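Local coordinates for protein peptide ABC transporter permease (Staphylococcus hominis, PDB 6EXS) that probably carries peptides, including thioalcohol-conjugated malodour precursors, across the bacterial membrane as a POT-family transporter of the major facilitator superfamily, at residues 76-81 and 128-133; 316-321 and 393-398; 37-42 and 180-185. One frame throughout, in Å; residues are numbered along the deposited sequence.

Contact 1 of 3, residues 76-81 and 128-133; sequences PGAWIA and MKPNIS. With OLC ((2R)-2,3-dihydroxypropyl (9Z)-octadec-9-enoate), chain D; OLC ((2R)-2,3-dihydroxypropyl (9Z)-octadec-9-enoate), chain C.
Asn131 reaches from one helix to the backbone of the next, where its carboxamide hydrogen-bonds Gly77. Its CB points at segment 76-81, and chi1 of -69° swings CG opposite its own carbonyl carbon, carrying the amide across the gap. Asn131 CG lies 3.5 Å from Ala81 CB. Beyond it Asn131 OD1 comes up against the same methyl, 3.2 Å from Ala81 CB. On the other branch, Asn131 ND2 donates to Gly77 O at 3.0 Å with an N-H...O angle of 160°. That oxygen lies almost in the plane of the amide, whereas ND2 stands well above the carbonyl plane of Gly77. Gly77 O otherwise receives a weak bond from Ala81 N within its own helix. ND2 also bonds Leu127 O one turn back; Pro130 brings a kink here, and the side chain takes up the carbonyl that the backbone N of Asn131 does not reach. Giving N-H groups to two carbonyls would fix which way round the amide lies.

Beside this polar grip the proline ring rests on alanine, Pro130 CG to Ala78 CB at 4.1 Å. The segment axes approach to 8.3 Å and cross at -54°. CB of Trp79 points away from segment 128-133, and its indole carries monoolein over one face, C4 of the chain D lipid 3.6 Å from Trp79 CE3.

Residues 77-81 probably form the start of motif A of the major facilitator superfamily. Helix 74-106 lies between monoolein, on Pro76 and Trp79, and helix 110-137, on Gly77, Ala78 and Ala81; Met128 and Ile132 pack against helix 16-44.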
loop_
_atom_site.group_PDB
_atom_site.type_symbol
_atom_site.label_atom_id
_atom_site.label_comp_id
_atom_site.label_asym_id
_atom_site.label_seq_id
_atom_site.Cartn_x
_atom_site.Cartn_y
_atom_site.Cartn_z
ATOM N N PRO A 76 -4.741 10.487 9.678
ATOM C CA PRO A 76 -5.884 11.338 10.070
ATOM C C PRO A 76 -7.235 10.624 9.945
ATOM O O PRO A 76 -8.116 10.861 10.763
ATOM C CB PRO A 76 -5.764 12.564 9.146
ATOM C CG PRO A 76 -4.970 12.117 8.008
ATOM C CD PRO A 76 -4.040 11.055 8.502
ATOM N N GLY A 77 -7.356 9.725 8.964
ATOM C CA GLY A 77 -8.547 8.911 8.715
ATOM C C GLY A 77 -8.954 8.023 9.877
ATOM O O GLY A 77 -10.148 7.850 10.127
ATOM N N ALA A 78 -7.975 7.467 10.612
ATOM C CA ALA A 78 -8.243 6.652 11.802
ATOM C C ALA A 78 -8.613 7.565 12.980
ATOM O O ALA A 78 -9.471 7.190 13.765
ATOM C CB ALA A 78 -7.033 5.801 12.147
ATOM N N TRP A 79 -7.990 8.771 13.072
ATOM C CA TRP A 79 -8.243 9.806 14.082
ATOM C C TRP A 79 -9.678 10.330 13.938
ATOM O O TRP A 79 -10.381 10.430 14.948
ATOM C CB TRP A 79 -7.231 10.966 13.953
ATOM C CG TRP A 79 -7.385 12.061 14.979
ATOM C CD1 TRP A 79 -6.725 12.164 16.171
ATOM C CD2 TRP A 79 -8.224 13.228 14.883
ATOM N NE1 TRP A 79 -7.090 13.323 16.818
ATOM C CE2 TRP A 79 -8.035 13.977 16.069
ATOM C CE3 TRP A 79 -9.137 13.700 13.922
ATOM C CZ2 TRP A 79 -8.712 15.183 16.310
ATOM C CZ3 TRP A 79 -9.800 14.896 14.158
ATOM C CH2 TRP A 79 -9.594 15.619 15.344
ATOM N N ILE A 80 -10.105 10.664 12.683
ATOM C CA ILE A 80 -11.459 11.135 12.321
ATOM C C ILE A 80 -12.487 10.138 12.847
ATOM O O ILE A 80 -13.398 10.530 13.567
ATOM C CB ILE A 80 -11.611 11.392 10.784
ATOM C CG1 ILE A 80 -10.830 12.659 10.359
ATOM C CG2 ILE A 80 -13.101 11.479 10.368
ATOM C CD1 ILE A 80 -10.565 12.792 8.878
ATOM N N ALA A 81 -12.301 8.851 12.531
ATOM C CA ALA A 81 -13.171 7.774 12.995
ATOM C C ALA A 81 -13.191 7.692 14.523
ATOM O O ALA A 81 -14.264 7.556 15.107
ATOM C CB ALA A 81 -12.698 6.448 12.430
ATOM N N MET A 128 -11.519 4.948 4.600
ATOM C CA MET A 128 -11.980 3.580 4.516
ATOM C C MET A 128 -10.964 2.552 4.988
ATOM O O MET A 128 -11.341 1.680 5.774
ATOM C CB MET A 128 -12.465 3.254 3.095
ATOM C CG MET A 128 -13.336 2.024 3.027
ATOM S SD MET A 128 -13.697 1.584 1.325
ATOM C CE MET A 128 -14.310 -0.068 1.544
ATOM N N LYS A 129 -9.707 2.604 4.474
ATOM C CA LYS A 129 -8.659 1.598 4.740
ATOM C C LYS A 129 -8.434 1.231 6.221
ATOM O O LYS A 129 -8.610 0.050 6.530
ATOM C CB LYS A 129 -7.323 1.967 4.102
ATOM C CG LYS A 129 -6.814 0.949 3.130
ATOM C CD LYS A 129 -6.488 1.634 1.831
ATOM C CE LYS A 129 -5.484 0.831 1.075
ATOM N NZ LYS A 129 -5.310 1.335 -0.306
ATOM N N PRO A 130 -8.041 2.140 7.154
ATOM C CA PRO A 130 -7.788 1.681 8.523
ATOM C C PRO A 130 -9.044 1.298 9.300
ATOM O O PRO A 130 -8.975 0.497 10.234
ATOM C CB PRO A 130 -7.065 2.875 9.154
ATOM C CG PRO A 130 -7.588 4.050 8.428
ATOM C CD PRO A 130 -7.764 3.588 7.025
ATOM N N ASN A 131 -10.189 1.857 8.889
ATOM C CA ASN A 131 -11.465 1.727 9.572
ATOM C C ASN A 131 -12.212 0.438 9.279
ATOM O O ASN A 131 -12.796 -0.112 10.219
ATOM C CB ASN A 131 -12.297 2.964 9.330
ATOM C CG ASN A 131 -11.646 4.111 10.076
ATOM O OD1 ASN A 131 -11.130 3.939 11.195
ATOM N ND2 ASN A 131 -11.534 5.263 9.452
ATOM N N ILE A 132 -12.126 -0.093 8.043
ATOM C CA ILE A 132 -12.714 -1.399 7.680
ATOM C C ILE A 132 -11.996 -2.520 8.472
ATOM O O ILE A 132 -12.656 -3.451 8.945
ATOM C CB ILE A 132 -12.751 -1.661 6.130
ATOM C CG1 ILE A 132 -13.511 -2.971 5.788
ATOM C CG2 ILE A 132 -11.362 -1.624 5.491
ATOM C CD1 ILE A 132 -14.288 -2.994 4.467
ATOM N N SER A 133 -10.653 -2.379 8.650
ATOM C CA SER A 133 -9.772 -3.313 9.351
ATOM C C SER A 133 -10.149 -3.389 10.815
ATOM O O SER A 133 -10.218 -4.478 11.388
ATOM C CB SER A 133 -8.318 -2.872 9.207
ATOM O OG SER A 133 -7.542 -3.879 8.583
HETATM C C24 OLC D . -2.698 9.955 16.704
HETATM C C6 OLC D . -7.472 15.777 10.076
HETATM C C5 OLC D . -6.237 15.950 10.944
HETATM C C4 OLC D . -6.359 15.318 12.320
HETATM C C3 OLC D . -5.165 15.550 13.231
HETATM C C2 OLC D . -4.061 14.504 13.085
HETATM C C21 OLC D . -3.642 11.275 14.793
HETATM C C1 OLC D . -3.908 13.605 14.278
HETATM C C22 OLC D . -2.406 10.945 15.596
HETATM O O19 OLC D . -4.189 13.911 15.409
HETATM O O25 OLC D . -1.525 9.619 17.432
HETATM O O23 OLC D . -1.418 10.400 14.718
HETATM O O20 OLC D . -3.404 12.411 13.923
HETATM C C10 OLC C . -7.222 13.302 5.407
HETATM C C9 OLC C . -6.366 14.068 4.742
HETATM C C11 OLC C . -7.506 11.841 5.203
HETATM C C8 OLC C . -5.460 13.672 3.611
HETATM C C24 OLC C . 0.621 14.408 12.019
HETATM C C12 OLC C . -8.795 11.387 5.872
HETATM C C7 OLC C . -4.053 14.259 3.734
HETATM C C6 OLC C . -2.961 13.299 3.284
HETATM C C5 OLC C . -1.549 13.666 3.722
HETATM C C4 OLC C . -1.305 13.663 5.223
HETATM C C3 OLC C . 0.160 13.482 5.588
HETATM C C2 OLC C . 0.533 14.013 6.971
HETATM C C21 OLC C . -1.140 13.919 10.273
HETATM C C1 OLC C . -0.200 13.388 8.124
HETATM C C22 OLC C . -0.300 13.375 11.408
HETATM O O19 OLC C . -0.660 12.276 8.127
HETATM O O25 OLC C . 1.254 13.889 13.184
HETATM O O23 OLC C . -1.186 12.890 12.414
HETATM O O20 OLC C . -0.262 14.235 9.164
#

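Contact 2 of 3, residues 316-321 and 393-398; sequences RSDMQL and QFSVNW. With OLC ((2R)-2,3-dihydroxypropyl (9Z)-octadec-9-enoate), chain B; OLC ((2R)-2,3-dihydroxypropyl (9Z)-octadec-9-enoate), chain H.
Val396 lies over the bend of segment 316-321, its CG1 3.5 Å from Gln320 C and its CG2 3.4 Å from Ser317 OG. That bend is an ST turn followed by an Asx turn: Ser317 OG, also hydrogen-bonded to Gly313 O, accepts from Met319 N, and Asp318 OD1 accepts from Gln320 N. Ser317 and Phe394 also form a single beta bridge, with Asp318 N donating to Phe394 O at 2.9 Å, nearly along the C=O axis. These turns join the end of helix 309-316 to the hairpin of strands 320-323 and 326-329, and lock both to the start of helix 396-418.

Asp318 supplies the polar grip. With chi1 at 59° its CG sits between its own backbone N and carbonyl carbon, which brings the carboxylate back over the chain. Asp318 OD1 takes Val396 N at 3.2 Å and Gln320 N at 3.1 Å, the two donors coming from opposite faces of the carboxylate plane. Ser395 N-caps the helix, OG accepting from Asn397 N.

The Phe394 ring slides under the other end of the bend: Arg316 O stands over one face, offset toward the rim, and Arg316 CB is 3.8 Å from Phe394 CE2. The extended Gln393 side chain lies along Asp318, its CD and NE2 against CA and CB.

Asn397 lies between Leu321 and monoolein, OD1 near Leu321 CD1, ND2 bonding Asn322 O and the ester carbonyl O19 of the chain B lipid. One water donates to Asp318 OD2 and Gln320 O, while Ser395 OG donates to it at 2.7 Å.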
loop_
_atom_site.group_PDB
_atom_site.type_symbol
_atom_site.label_atom_id
_atom_site.label_comp_id
_atom_site.label_asym_id
_atom_site.label_seq_id
_atom_site.Cartn_x
_atom_site.Cartn_y
_atom_site.Cartn_z
ATOM N N ARG A 316 12.153 -3.123 -22.734
ATOM C CA ARG A 316 13.388 -3.873 -22.986
ATOM C C ARG A 316 13.197 -5.383 -23.204
ATOM O O ARG A 316 14.056 -6.019 -23.815
ATOM C CB ARG A 316 14.424 -3.597 -21.878
ATOM C CG ARG A 316 14.762 -2.106 -21.745
ATOM C CD ARG A 316 15.887 -1.628 -22.662
ATOM N NE ARG A 316 17.169 -1.533 -21.956
ATOM C CZ ARG A 316 17.537 -0.512 -21.178
ATOM N NH1 ARG A 316 16.719 0.520 -20.992
ATOM N NH2 ARG A 316 18.717 -0.521 -20.574
ATOM N N SER A 317 12.082 -5.951 -22.752
ATOM C CA SER A 317 11.867 -7.381 -22.951
ATOM C C SER A 317 10.982 -7.662 -24.170
ATOM O O SER A 317 10.355 -6.740 -24.703
ATOM C CB SER A 317 11.331 -8.041 -21.683
ATOM O OG SER A 317 9.918 -8.065 -21.698
ATOM N N ASP A 318 10.933 -8.934 -24.601
ATOM C CA ASP A 318 10.138 -9.364 -25.752
ATOM C C ASP A 318 8.635 -9.464 -25.437
ATOM O O ASP A 318 7.832 -9.723 -26.349
ATOM C CB ASP A 318 10.691 -10.676 -26.356
ATOM C CG ASP A 318 10.763 -11.905 -25.456
ATOM O OD1 ASP A 318 10.189 -11.872 -24.338
ATOM O OD2 ASP A 318 11.361 -12.911 -25.881
ATOM N N MET A 319 8.267 -9.270 -24.138
ATOM C CA MET A 319 6.900 -9.360 -23.591
ATOM C C MET A 319 6.236 -10.677 -23.992
ATOM O O MET A 319 5.023 -10.741 -24.217
ATOM C CB MET A 319 6.045 -8.131 -23.976
ATOM C CG MET A 319 6.467 -6.840 -23.288
ATOM S SD MET A 319 6.527 -6.926 -21.475
ATOM C CE MET A 319 4.838 -6.948 -21.095
ATOM N N GLN A 320 7.057 -11.728 -24.095
ATOM C CA GLN A 320 6.638 -13.046 -24.561
ATOM C C GLN A 320 6.980 -14.146 -23.537
ATOM O O GLN A 320 8.128 -14.579 -23.448
ATOM C CB GLN A 320 7.275 -13.306 -25.960
ATOM C CG GLN A 320 6.778 -14.538 -26.699
ATOM C CD GLN A 320 5.357 -14.452 -27.209
ATOM O OE1 GLN A 320 4.803 -13.371 -27.435
ATOM N NE2 GLN A 320 4.748 -15.611 -27.438
ATOM N N LEU A 321 5.996 -14.557 -22.735
ATOM C CA LEU A 321 6.181 -15.627 -21.737
ATOM C C LEU A 321 6.533 -16.916 -22.499
ATOM O O LEU A 321 5.924 -17.192 -23.538
ATOM C CB LEU A 321 4.901 -15.797 -20.910
ATOM C CG LEU A 321 4.887 -16.804 -19.764
ATOM C CD1 LEU A 321 5.917 -16.462 -18.679
ATOM C CD2 LEU A 321 3.515 -16.844 -19.122
ATOM N N GLN A 393 17.298 -7.302 -26.952
ATOM C CA GLN A 393 16.001 -7.569 -26.321
ATOM C C GLN A 393 16.062 -8.966 -25.695
ATOM O O GLN A 393 16.491 -9.913 -26.350
ATOM C CB GLN A 393 14.873 -7.452 -27.362
ATOM C CG GLN A 393 13.518 -7.934 -26.899
ATOM C CD GLN A 393 12.449 -7.639 -27.911
ATOM O OE1 GLN A 393 11.856 -6.560 -27.899
ATOM N NE2 GLN A 393 12.163 -8.600 -28.789
ATOM N N PHE A 394 15.704 -9.066 -24.410
ATOM C CA PHE A 394 15.735 -10.311 -23.637
ATOM C C PHE A 394 14.336 -10.839 -23.354
ATOM O O PHE A 394 13.348 -10.165 -23.639
ATOM C CB PHE A 394 16.536 -10.131 -22.329
ATOM C CG PHE A 394 16.135 -8.969 -21.452
ATOM C CD1 PHE A 394 15.161 -9.120 -20.466
ATOM C CD2 PHE A 394 16.764 -7.734 -21.576
ATOM C CE1 PHE A 394 14.793 -8.044 -19.647
ATOM C CE2 PHE A 394 16.391 -6.655 -20.760
ATOM C CZ PHE A 394 15.407 -6.821 -19.803
ATOM N N SER A 395 14.247 -12.043 -22.799
ATOM C CA SER A 395 12.970 -12.652 -22.483
ATOM C C SER A 395 12.330 -11.991 -21.243
ATOM O O SER A 395 13.039 -11.640 -20.283
ATOM C CB SER A 395 13.152 -14.156 -22.280
ATOM O OG SER A 395 11.965 -14.799 -21.847
ATOM N N VAL A 396 10.971 -11.839 -21.271
ATOM C CA VAL A 396 10.152 -11.306 -20.168
ATOM C C VAL A 396 10.263 -12.237 -18.932
ATOM O O VAL A 396 9.974 -11.800 -17.819
ATOM C CB VAL A 396 8.674 -11.059 -20.601
ATOM C CG1 VAL A 396 7.863 -12.354 -20.660
ATOM C CG2 VAL A 396 7.992 -10.045 -19.693
ATOM N N ASN A 397 10.710 -13.513 -19.143
ATOM C CA ASN A 397 10.915 -14.529 -18.101
ATOM C C ASN A 397 11.860 -13.992 -17.023
ATOM O O ASN A 397 11.692 -14.311 -15.842
ATOM C CB ASN A 397 11.483 -15.830 -18.699
ATOM C CG ASN A 397 10.580 -16.629 -19.623
ATOM O OD1 ASN A 397 9.400 -16.332 -19.847
ATOM N ND2 ASN A 397 11.124 -17.690 -20.177
ATOM N N TRP A 398 12.828 -13.143 -17.441
ATOM C CA TRP A 398 13.791 -12.461 -16.574
ATOM C C TRP A 398 13.087 -11.440 -15.683
ATOM O O TRP A 398 13.290 -11.464 -14.470
ATOM C CB TRP A 398 14.899 -11.788 -17.408
ATOM C CG TRP A 398 15.870 -12.748 -18.038
ATOM C CD1 TRP A 398 16.102 -12.917 -19.370
ATOM C CD2 TRP A 398 16.735 -13.676 -17.357
ATOM N NE1 TRP A 398 17.064 -13.885 -19.564
ATOM C CE2 TRP A 398 17.478 -14.359 -18.346
ATOM C CE3 TRP A 398 16.966 -13.986 -16.001
ATOM C CZ2 TRP A 398 18.434 -15.332 -18.027
ATOM C CZ3 TRP A 398 17.920 -14.944 -15.687
ATOM C CH2 TRP A 398 18.627 -15.620 -16.693
HETATM C C18 OLC B . -0.760 -14.340 -13.905
HETATM C C10 OLC B . 7.790 -18.224 -13.041
HETATM C C9 OLC B . 9.083 -17.925 -13.158
HETATM C C17 OLC B . 0.537 -13.795 -13.348
HETATM C C11 OLC B . 6.669 -17.956 -14.020
HETATM C C8 OLC B . 9.776 -17.216 -14.294
HETATM C C24 OLC B . 18.528 -17.596 -21.656
HETATM C C16 OLC B . 1.772 -14.196 -14.134
HETATM C C12 OLC B . 5.416 -17.361 -13.360
HETATM C C7 OLC B . 10.576 -18.129 -15.230
HETATM C C15 OLC B . 2.455 -15.472 -13.663
HETATM C C13 OLC B . 4.212 -17.248 -14.282
HETATM C C6 OLC B . 11.918 -18.638 -14.696
HETATM C C14 OLC B . 3.701 -15.824 -14.470
HETATM C C5 OLC B . 13.097 -17.663 -14.755
HETATM C C4 OLC B . 13.692 -17.357 -16.133
HETATM C C3 OLC B . 14.530 -18.466 -16.754
HETATM C C2 OLC B . 15.636 -17.954 -17.681
HETATM C C21 OLC B . 16.150 -16.862 -21.153
HETATM C C1 OLC B . 15.228 -17.689 -19.104
HETATM C C22 OLC B . 17.132 -17.363 -22.195
HETATM O O19 OLC B . 14.096 -17.568 -19.486
HETATM O O25 OLC B . 19.150 -16.377 -21.267
HETATM O O23 OLC B . 16.641 -18.549 -22.820
HETATM O O20 OLC B . 16.302 -17.578 -19.900
HETATM C C9 OLC H . 10.502 -23.550 -10.461
HETATM C C8 OLC H . 11.503 -23.273 -11.544
HETATM C C24 OLC H . 12.921 -18.585 -22.968
HETATM C C7 OLC H . 10.869 -22.987 -12.902
HETATM C C6 OLC H . 11.881 -22.597 -13.971
HETATM C C5 OLC H . 11.270 -22.337 -15.340
HETATM C C4 OLC H . 12.265 -21.895 -16.404
HETATM C C3 OLC H . 11.657 -21.807 -17.795
HETATM C C2 OLC H . 12.631 -21.323 -18.861
HETATM C C21 OLC H . 12.462 -21.042 -22.557
HETATM C C1 OLC H . 12.192 -21.649 -20.259
HETATM C C22 OLC H . 13.144 -20.009 -23.428
HETATM O O19 OLC H . 11.419 -22.530 -20.546
HETATM O O25 OLC H . 13.430 -17.653 -23.916
HETATM O O23 OLC H . 14.537 -20.279 -23.574
HETATM O O20 OLC H . 12.785 -20.842 -21.157
HETATM O O HOH W 1 10.673 -14.947 -24.199
#

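Contact 3 of 3, residues 37-42 and 180-185; sequences AMLIFY and GGFLLA
Phe182 of helix 178-204 pushes its ring between Met38, Leu39 and Tyr42 of helix 16-44. The aromatic part is a T-shaped pair: the edge of Phe182 meets the face of Tyr42, centroids 5.1 Å apart and planes at 71°. Phe182 CE2 leads, 3.6 Å from Tyr42 CD2 and offset toward the rim of the tyrosine. Tyr42 offers that face because its CG lies opposite its backbone N (chi1 175°), and its ring also meets Phe178.

The sulfur part is a Met-aromatic contact, with Met38 SD above the face of Phe182, 4.8 Å from its centroid and 23° off the ring normal. This is a rather distant approach. Met38 SD also comes to 4.0 Å from Gly181 CA, where the lack of a side chain lets the thioether sit close to the helix backbone.

In the largely helical major facilitator fold these two helices run nearly antiparallel, and the wide 11.0 Å separation of their segment axes is bridged by side chains.

The aliphatic part is lighter. Met38 CB touches Phe182 CE1 at 3.9 Å, and Leu39 CD1 meets Phe182 CZ at 4.1 Å, the leucine crossing the phenylalanine at about a right angle. Leu105 of helix 74-106 touches both Leu39 and Phe182.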
loop_
_atom_site.group_PDB
_atom_site.type_symbol
_atom_site.label_atom_id
_atom_site.label_comp_id
_atom_site.label_asym_id
_atom_site.label_seq_id
_atom_site.Cartn_x
_atom_site.Cartn_y
_atom_site.Cartn_z
ATOM N N ALA A 37 -3.130 -0.427 -12.112
ATOM C CA ALA A 37 -2.467 -1.177 -13.186
ATOM C C ALA A 37 -2.511 -0.426 -14.523
ATOM O O ALA A 37 -1.567 -0.512 -15.296
ATOM C CB ALA A 37 -3.120 -2.543 -13.347
ATOM N N MET A 38 -3.609 0.320 -14.770
ATOM C CA MET A 38 -3.874 1.116 -15.966
ATOM C C MET A 38 -3.285 2.509 -15.885
ATOM O O MET A 38 -2.870 3.038 -16.912
ATOM C CB MET A 38 -5.388 1.267 -16.178
ATOM C CG MET A 38 -6.110 -0.018 -16.509
ATOM S SD MET A 38 -7.818 0.330 -17.005
ATOM C CE MET A 38 -7.601 0.580 -18.709
ATOM N N LEU A 39 -3.310 3.135 -14.688
ATOM C CA LEU A 39 -2.885 4.526 -14.473
ATOM C C LEU A 39 -1.503 4.864 -15.033
ATOM O O LEU A 39 -1.385 5.900 -15.686
ATOM C CB LEU A 39 -2.987 4.953 -12.996
ATOM C CG LEU A 39 -3.155 6.466 -12.754
ATOM C CD1 LEU A 39 -4.542 6.955 -13.165
ATOM C CD2 LEU A 39 -2.910 6.812 -11.291
ATOM N N ILE A 40 -0.484 4.009 -14.819
ATOM C CA ILE A 40 0.878 4.281 -15.301
ATOM C C ILE A 40 0.917 4.411 -16.834
ATOM O O ILE A 40 1.474 5.385 -17.329
ATOM C CB ILE A 40 1.953 3.290 -14.733
ATOM C CG1 ILE A 40 3.403 3.676 -15.179
ATOM C CG2 ILE A 40 1.639 1.798 -15.022
ATOM C CD1 ILE A 40 3.977 4.981 -14.627
ATOM N N PHE A 41 0.270 3.488 -17.568
ATOM C CA PHE A 41 0.223 3.509 -19.031
ATOM C C PHE A 41 -0.636 4.642 -19.556
ATOM O O PHE A 41 -0.207 5.339 -20.473
ATOM C CB PHE A 41 -0.202 2.152 -19.592
ATOM C CG PHE A 41 0.643 1.048 -19.013
ATOM C CD1 PHE A 41 2.000 0.965 -19.304
ATOM C CD2 PHE A 41 0.102 0.143 -18.104
ATOM C CE1 PHE A 41 2.792 -0.015 -18.717
ATOM C CE2 PHE A 41 0.892 -0.850 -17.538
ATOM C CZ PHE A 41 2.235 -0.911 -17.828
ATOM N N TYR A 42 -1.806 4.875 -18.930
ATOM C CA TYR A 42 -2.705 5.971 -19.281
ATOM C C TYR A 42 -1.981 7.331 -19.200
ATOM O O TYR A 42 -2.181 8.167 -20.069
ATOM C CB TYR A 42 -3.923 5.963 -18.350
ATOM C CG TYR A 42 -4.870 7.123 -18.548
ATOM C CD1 TYR A 42 -5.471 7.357 -19.785
ATOM C CD2 TYR A 42 -5.212 7.959 -17.488
ATOM C CE1 TYR A 42 -6.381 8.396 -19.962
ATOM C CE2 TYR A 42 -6.127 9.001 -17.652
ATOM C CZ TYR A 42 -6.707 9.217 -18.895
ATOM O OH TYR A 42 -7.608 10.241 -19.072
ATOM N N GLY A 180 -13.246 3.541 -20.450
ATOM C CA GLY A 180 -14.074 2.347 -20.336
ATOM C C GLY A 180 -13.590 1.421 -19.237
ATOM O O GLY A 180 -14.406 0.813 -18.537
ATOM N N GLY A 181 -12.265 1.318 -19.093
ATOM C CA GLY A 181 -11.629 0.499 -18.067
ATOM C C GLY A 181 -11.807 1.080 -16.674
ATOM O O GLY A 181 -12.103 0.348 -15.726
ATOM N N PHE A 182 -11.646 2.420 -16.554
ATOM C CA PHE A 182 -11.816 3.171 -15.309
ATOM C C PHE A 182 -13.285 3.198 -14.898
ATOM O O PHE A 182 -13.573 3.318 -13.712
ATOM C CB PHE A 182 -11.263 4.607 -15.436
ATOM C CG PHE A 182 -9.765 4.754 -15.615
ATOM C CD1 PHE A 182 -8.876 4.117 -14.751
ATOM C CD2 PHE A 182 -9.244 5.558 -16.622
ATOM C CE1 PHE A 182 -7.492 4.255 -14.913
ATOM C CE2 PHE A 182 -7.859 5.688 -16.789
ATOM C CZ PHE A 182 -6.993 5.051 -15.918
ATOM N N LEU A 183 -14.214 3.084 -15.876
ATOM C CA LEU A 183 -15.653 3.012 -15.621
ATOM C C LEU A 183 -15.988 1.636 -15.034
ATOM O O LEU A 183 -16.797 1.562 -14.111
ATOM C CB LEU A 183 -16.466 3.308 -16.893
ATOM C CG LEU A 183 -18.008 3.276 -16.789
ATOM C CD1 LEU A 183 -18.550 4.363 -15.838
ATOM C CD2 LEU A 183 -18.642 3.401 -18.168
ATOM N N LEU A 184 -15.324 0.563 -15.531
ATOM C CA LEU A 184 -15.488 -0.805 -15.039
ATOM C C LEU A 184 -15.039 -0.907 -13.571
ATOM O O LEU A 184 -15.731 -1.545 -12.774
ATOM C CB LEU A 184 -14.747 -1.814 -15.938
ATOM C CG LEU A 184 -14.999 -3.321 -15.707
ATOM C CD1 LEU A 184 -16.493 -3.665 -15.727
ATOM C CD2 LEU A 184 -14.315 -4.148 -16.774
ATOM N N ALA A 185 -13.919 -0.229 -13.207
ATOM C CA ALA A 185 -13.420 -0.153 -11.831
ATOM C C ALA A 185 -14.458 0.615 -10.992
ATOM O O ALA A 185 -14.791 0.163 -9.895
ATOM C CB ALA A 185 -12.066 0.544 -11.783
#

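How the contacts relate
All three contacts are largely buried. Contacts 1 and 3, centred about 15 and 18 Å from the chain centre, both join transmembrane helices, yet by different means: one polar side chain gripping a carbonyl in contact 1, aromatic and sulfur packing without a hydrogen bond in contact 3. Contact 1 is nested along the chain inside the loop closed by contact 3. Helix 74-106 of contact 1 also packs on contact 3, and helix 16-44 of contact 3 flanks segment 128-133. Contact 2 is peripheral, its centre about 27 Å from the chain centre and opposite contact 1, with exposed Gln393 at its rim; there turns, a cap and water do the joining. Monoolein borders contacts 1 and 2.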